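Local atomic coordinates of cellulosomal scaffoldin (Acetivibrio cellulolyticus, PDB entry 4WI0), a protein that serves as a cellulosome scaffold, its C-terminal X module and type II dockerin binding a cohesin, and probably hydrolyses cellulose through a separate catalytic domain. Residues Y7-F12 and A84-M89; T2-Y7 and K48-G53. The protein carries 1 engineered substitution. All blocks are in the same frame, centred on the assembly; numbering follows the deposited sequence.

Interaction 1 (Y7-F12 and A84-M89)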
loop_
_atom_site.group_PDB
_atom_site.type_symbol
_atom_site.label_atom_id
_atom_site.label_comp_id
_atom_site.label_asym_id
_atom_site.label_seq_id
_atom_site.Cartn_x
_atom_site.Cartn_y
_atom_site.Cartn_z
ATOM N N TYR B 7 21.350 8.802 12.241
ATOM C CA TYR B 7 19.988 8.274 12.276
ATOM C C TYR B 7 19.555 7.728 10.916
ATOM O O TYR B 7 19.764 8.374 9.896
ATOM C CB TYR B 7 19.021 9.378 12.710
ATOM C CG TYR B 7 19.148 9.722 14.166
ATOM C CD1 TYR B 7 20.102 10.637 14.604
ATOM C CD2 TYR B 7 18.333 9.114 15.118
ATOM C CE1 TYR B 7 20.226 10.950 15.951
ATOM C CE2 TYR B 7 18.455 9.421 16.464
ATOM C CZ TYR B 7 19.402 10.339 16.872
ATOM O OH TYR B 7 19.527 10.643 18.212
ATOM N N ILE B 8 18.975 6.530 10.924
ATOM C CA ILE B 8 18.369 5.915 9.744
ATOM C C ILE B 8 16.856 5.831 10.002
ATOM O O ILE B 8 16.447 5.441 11.094
ATOM C CB ILE B 8 18.897 4.470 9.499
ATOM C CG1 ILE B 8 20.435 4.375 9.570
ATOM C CG2 ILE B 8 18.369 3.916 8.183
ATOM C CD1 ILE B 8 21.193 5.053 8.451
ATOM N N ASN B 9 16.044 6.203 9.008
ATOM C CA ASN B 9 14.585 6.049 9.044
ATOM C C ASN B 9 14.111 5.372 7.749
ATOM O O ASN B 9 14.654 5.644 6.686
ATOM C CB ASN B 9 13.897 7.422 9.085
ATOM C CG ASN B 9 13.743 8.017 10.482
ATOM O OD1 ASN B 9 13.053 9.024 10.618
ATOM N ND2 ASN B 9 14.380 7.447 11.504
ATOM N N PRO B 10 13.072 4.521 7.824
ATOM C CA PRO B 10 12.493 4.022 6.564
ATOM C C PRO B 10 11.709 5.129 5.868
ATOM O O PRO B 10 11.170 6.013 6.554
ATOM C CB PRO B 10 11.559 2.904 7.031
ATOM C CG PRO B 10 11.177 3.296 8.414
ATOM C CD PRO B 10 12.364 3.997 9.006
ATOM N N ASP B 11 11.651 5.106 4.534
ATOM C CA ASP B 11 10.901 6.119 3.788
ATOM C C ASP B 11 9.401 5.777 3.673
ATOM O O ASP B 11 8.887 5.478 2.588
ATOM C CB ASP B 11 11.520 6.360 2.398
ATOM C CG ASP B 11 10.879 7.523 1.670
ATOM O OD1 ASP B 11 10.205 8.348 2.320
ATOM O OD2 ASP B 11 11.035 7.619 0.442
ATOM N N PHE B 12 8.710 5.829 4.808
ATOM C CA PHE B 12 7.246 5.753 4.859
ATOM C C PHE B 12 6.768 6.204 6.241
ATOM O O PHE B 12 7.531 6.176 7.220
ATOM C CB PHE B 12 6.700 4.347 4.508
ATOM C CG PHE B 12 7.233 3.224 5.376
ATOM C CD1 PHE B 12 6.755 3.023 6.670
ATOM C CD2 PHE B 12 8.172 2.338 4.879
ATOM C CE1 PHE B 12 7.238 1.991 7.451
ATOM C CE2 PHE B 12 8.653 1.299 5.657
ATOM C CZ PHE B 12 8.191 1.125 6.943
ATOM N N ALA B 84 15.952 14.850 12.999
ATOM C CA ALA B 84 15.045 15.629 12.146
ATOM C C ALA B 84 15.361 15.469 10.648
ATOM O O ALA B 84 14.476 15.631 9.805
ATOM C CB ALA B 84 15.081 17.099 12.538
ATOM N N SER B 85 16.611 15.146 10.326
ATOM C CA SER B 85 17.022 14.929 8.936
ATOM C C SER B 85 17.817 13.617 8.826
ATOM O O SER B 85 19.030 13.630 8.658
ATOM C CB SER B 85 17.836 16.131 8.453
ATOM O OG SER B 85 18.285 15.957 7.120
ATOM N N PRO B 86 17.130 12.472 8.949
ATOM C CA PRO B 86 17.794 11.175 8.899
ATOM C C PRO B 86 18.149 10.756 7.480
ATOM O O PRO B 86 17.678 11.357 6.521
ATOM C CB PRO B 86 16.731 10.214 9.427
ATOM C CG PRO B 86 15.448 10.865 9.056
ATOM C CD PRO B 86 15.690 12.336 9.225
ATOM N N ILE B 87 18.958 9.715 7.378
ATOM C CA ILE B 87 19.167 9.012 6.110
ATOM C C ILE B 87 17.950 8.105 5.898
ATOM O O ILE B 87 17.583 7.320 6.778
ATOM C CB ILE B 87 20.468 8.197 6.143
ATOM C CG1 ILE B 87 21.662 9.138 6.286
ATOM C CG2 ILE B 87 20.620 7.329 4.901
ATOM C CD1 ILE B 87 22.898 8.455 6.833
ATOM N N LEU B 88 17.313 8.243 4.743
ATOM C CA LEU B 88 16.157 7.433 4.418
ATOM C C LEU B 88 16.567 6.156 3.693
ATOM O O LEU B 88 17.502 6.166 2.898
ATOM C CB LEU B 88 15.166 8.248 3.592
ATOM C CG LEU B 88 14.571 9.449 4.341
ATOM C CD1 LEU B 88 13.471 10.093 3.522
ATOM C CD2 LEU B 88 14.043 9.062 5.710
ATOM N N MET B 89 15.882 5.057 4.022
ATOM C CA MET B 89 16.053 3.762 3.352
ATOM C C MET B 89 14.733 3.328 2.698
ATOM O O MET B 89 13.655 3.457 3.306
ATOM C CB MET B 89 16.512 2.699 4.348
ATOM C CG MET B 89 17.939 2.892 4.850
ATOM S SD MET B 89 19.166 2.611 3.551
ATOM C CE MET B 89 19.011 0.838 3.398
#
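Parallel pairing of strand 7-10 with strand 87-89 closes one side of the three-stranded sheet in the X module, with Ile8, Asn9 and Pro10 opposite Ile87, Leu88 and Met89. Four backbone hydrogen bonds alternate across the seam. Ile87 N gives to Tyr7 O at 3.0 Å, Asn9 N to Ile87 O at 2.9 Å, Met89 N to Asn9 O, and finally Asp11 N to Met89 O at 2.9 Å. Pro10 costs this seam nothing, because the donors on its own strand side are Asn9 and Asp11.

On the face of Ile8, Ile87 and Met89, Ile8 touches with two branches: CG2 packs on Met89 CG at 3.5 Å, while CD1 turns back to Ile87 CB at 4.0 Å. Met89 then bends at chi2 and chi3, carrying its sulfur away from strand 7-10. On the face of Asn9 and Leu88, Asn9 lies against the Pro86 ring, its OD1 3.4 Å from Pro86 CG. A hydrogen bond within the strand helps fix that amide: ND2 reaches back to Ile8 O at 2.9 Å, with Ile8 O close to the amide plane but ND2 above the carbonyl plane. Leu88 CD2 adds apolar contact at Asn9 CB.

Asp11 centres an inverse gamma turn. It closes the backbone pairing with its N and, through OD2, binds His148, tying the strand end to the calcium-binding dockerin.

Interaction 2 (T2-Y7 and K48-G53)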
loop_
_atom_site.group_PDB
_atom_site.type_symbol
_atom_site.label_atom_id
_atom_site.label_comp_id
_atom_site.label_asym_id
_atom_site.label_seq_id
_atom_site.Cartn_x
_atom_site.Cartn_y
_atom_site.Cartn_z
ATOM N N THR B 2 37.827 7.846 16.407
ATOM C CA THR B 2 36.651 8.710 16.407
ATOM C C THR B 2 35.354 7.906 16.462
ATOM O O THR B 2 35.348 6.696 16.249
ATOM C CB THR B 2 36.617 9.608 15.147
ATOM O OG1 THR B 2 36.292 8.824 13.993
ATOM C CG2 THR B 2 37.965 10.298 14.927
ATOM N N THR B 3 34.258 8.603 16.751
ATOM C CA THR B 3 32.928 8.012 16.725
ATOM C C THR B 3 32.146 8.539 15.525
ATOM O O THR B 3 31.985 9.752 15.368
ATOM C CB THR B 3 32.142 8.344 18.007
ATOM O OG1 THR B 3 32.900 7.942 19.153
ATOM C CG2 THR B 3 30.798 7.629 18.020
ATOM N N VAL B 4 31.663 7.627 14.685
ATOM C CA VAL B 4 30.748 7.966 13.599
ATOM C C VAL B 4 29.329 7.571 14.047
ATOM O O VAL B 4 29.090 6.417 14.391
ATOM C CB VAL B 4 31.148 7.251 12.287
ATOM C CG1 VAL B 4 30.228 7.642 11.143
ATOM C CG2 VAL B 4 32.586 7.579 11.920
ATOM N N SER B 5 28.410 8.535 14.060
ATOM C CA SER B 5 27.024 8.301 14.485
ATOM C C SER B 5 25.985 8.887 13.511
ATOM O O SER B 5 26.321 9.616 12.577
ATOM C CB SER B 5 26.817 8.892 15.885
ATOM O OG SER B 5 27.053 10.290 15.878
ATOM N N GLY B 6 24.715 8.572 13.740
ATOM C CA GLY B 6 23.630 9.135 12.939
ATOM C C GLY B 6 22.294 8.435 13.103
ATOM O O GLY B 6 22.128 7.587 13.983
ATOM N N TYR B 7 21.350 8.802 12.241
ATOM C CA TYR B 7 19.988 8.274 12.276
ATOM C C TYR B 7 19.555 7.728 10.916
ATOM O O TYR B 7 19.764 8.374 9.896
ATOM C CB TYR B 7 19.021 9.378 12.710
ATOM C CG TYR B 7 19.148 9.722 14.166
ATOM C CD1 TYR B 7 20.102 10.637 14.604
ATOM C CD2 TYR B 7 18.333 9.114 15.118
ATOM C CE1 TYR B 7 20.226 10.950 15.951
ATOM C CE2 TYR B 7 18.455 9.421 16.464
ATOM C CZ TYR B 7 19.402 10.339 16.872
ATOM O OH TYR B 7 19.527 10.643 18.212
ATOM N N LYS B 48 32.310 3.151 17.130
ATOM C CA LYS B 48 33.433 3.725 17.857
ATOM C C LYS B 48 34.762 3.277 17.269
ATOM O O LYS B 48 34.806 2.353 16.464
ATOM C CB LYS B 48 33.368 3.298 19.322
ATOM C CG LYS B 48 32.097 3.733 20.038
ATOM C CD LYS B 48 32.015 3.138 21.434
ATOM C CE LYS B 48 30.778 3.629 22.167
ATOM N NZ LYS B 48 30.642 3.007 23.514
ATOM N N ASP B 49 35.836 3.943 17.694
ATOM C CA ASP B 49 37.216 3.587 17.320
ATOM C C ASP B 49 37.466 3.585 15.812
ATOM O O ASP B 49 38.240 2.771 15.305
ATOM C CB ASP B 49 37.615 2.225 17.913
ATOM C CG ASP B 49 37.530 2.187 19.435
ATOM O OD1 ASP B 49 37.708 3.236 20.092
ATOM O OD2 ASP B 49 37.296 1.087 19.978
ATOM N N VAL B 50 36.819 4.499 15.097
ATOM C CA VAL B 50 36.998 4.585 13.649
ATOM C C VAL B 50 38.241 5.420 13.360
ATOM O O VAL B 50 38.414 6.507 13.920
ATOM C CB VAL B 50 35.774 5.200 12.946
ATOM C CG1 VAL B 50 36.006 5.293 11.444
ATOM C CG2 VAL B 50 34.526 4.383 13.237
ATOM N N ALA B 51 39.103 4.907 12.488
ATOM C CA ALA B 51 40.306 5.624 12.084
ATOM C C ALA B 51 39.938 6.753 11.134
ATOM O O ALA B 51 39.039 6.613 10.300
ATOM C CB ALA B 51 41.302 4.681 11.422
ATOM N N ALA B 52 40.640 7.874 11.283
ATOM C CA ALA B 52 40.496 9.023 10.404
ATOM C C ALA B 52 40.822 8.621 8.970
ATOM O O ALA B 52 41.755 7.860 8.733
ATOM C CB ALA B 52 41.420 10.142 10.857
ATOM N N GLY B 53 40.049 9.142 8.023
ATOM C CA GLY B 53 40.135 8.736 6.621
ATOM C C GLY B 53 38.820 8.984 5.904
ATOM O O GLY B 53 37.876 9.502 6.495
HETATM O O HOH W 1 35.446 6.767 19.452
#
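The flat groups joining Thr2 and Val50 are two peptide carbonyls, used in different ways. Val50 O takes two bonds from one residue: Thr2 N approaches tilted 19° from the carbonyl plane at 2.9 Å, whereas Thr2 OG1 sits above that plane, 40° out of it, at 3.1 Å. Thr2 O, by contrast, receives Val50 N at 2.9 Å in its plane, on a lone pair. The OG1 bond depends on chi1 of 72°, which sets the hydroxyl between the backbone N and carbonyl carbon.

Thr2 and Val50 form an antiparallel hydrogen-bonded pair that is part of a G1 beta bulge, in which Asp49 and Val50 both face Thr2. Asp49 has the left-handed backbone conformation that this bulge requires, and the chain turns a corner there. On one face, Val4 CG2 meets Val50 CG2 at 4.0 Å, the two side chains crossing at about a right angle; both also touch Ile30 of the second sheet. On the other, Thr3 OG1 hydrogen-bonds a water at 2.8 Å, which accepts a weak bond from Asp49 N.

Polar groups therefore hold the bulged strand end at its backbone, with a water making a weaker link between Thr3 and Asp49, while the valines turn inward to join the two sheets.

How the interactions relate
Interactions 1 and 2 illustrate how one central strand can organise a sheet. Both use strand 2-10 and have centres about 19 Å apart; their segments share Tyr7, although it makes contact only in interaction 1. Strand 44-50 pairs antiparallel along one side of it, in interaction 2, and strand 78-89 runs parallel along the other, in interaction 1. Along the chain the segments alternate: 2-7, 7-12, 48-53, then 84-89, so the N-terminal strand is flanked by strands that come much later in the sequence. Interaction 2 lies at the end of the X module remote from the calcium sites, whereas interaction 1 lies at the dockerin end, so the same strand runs from one end of the module to the other.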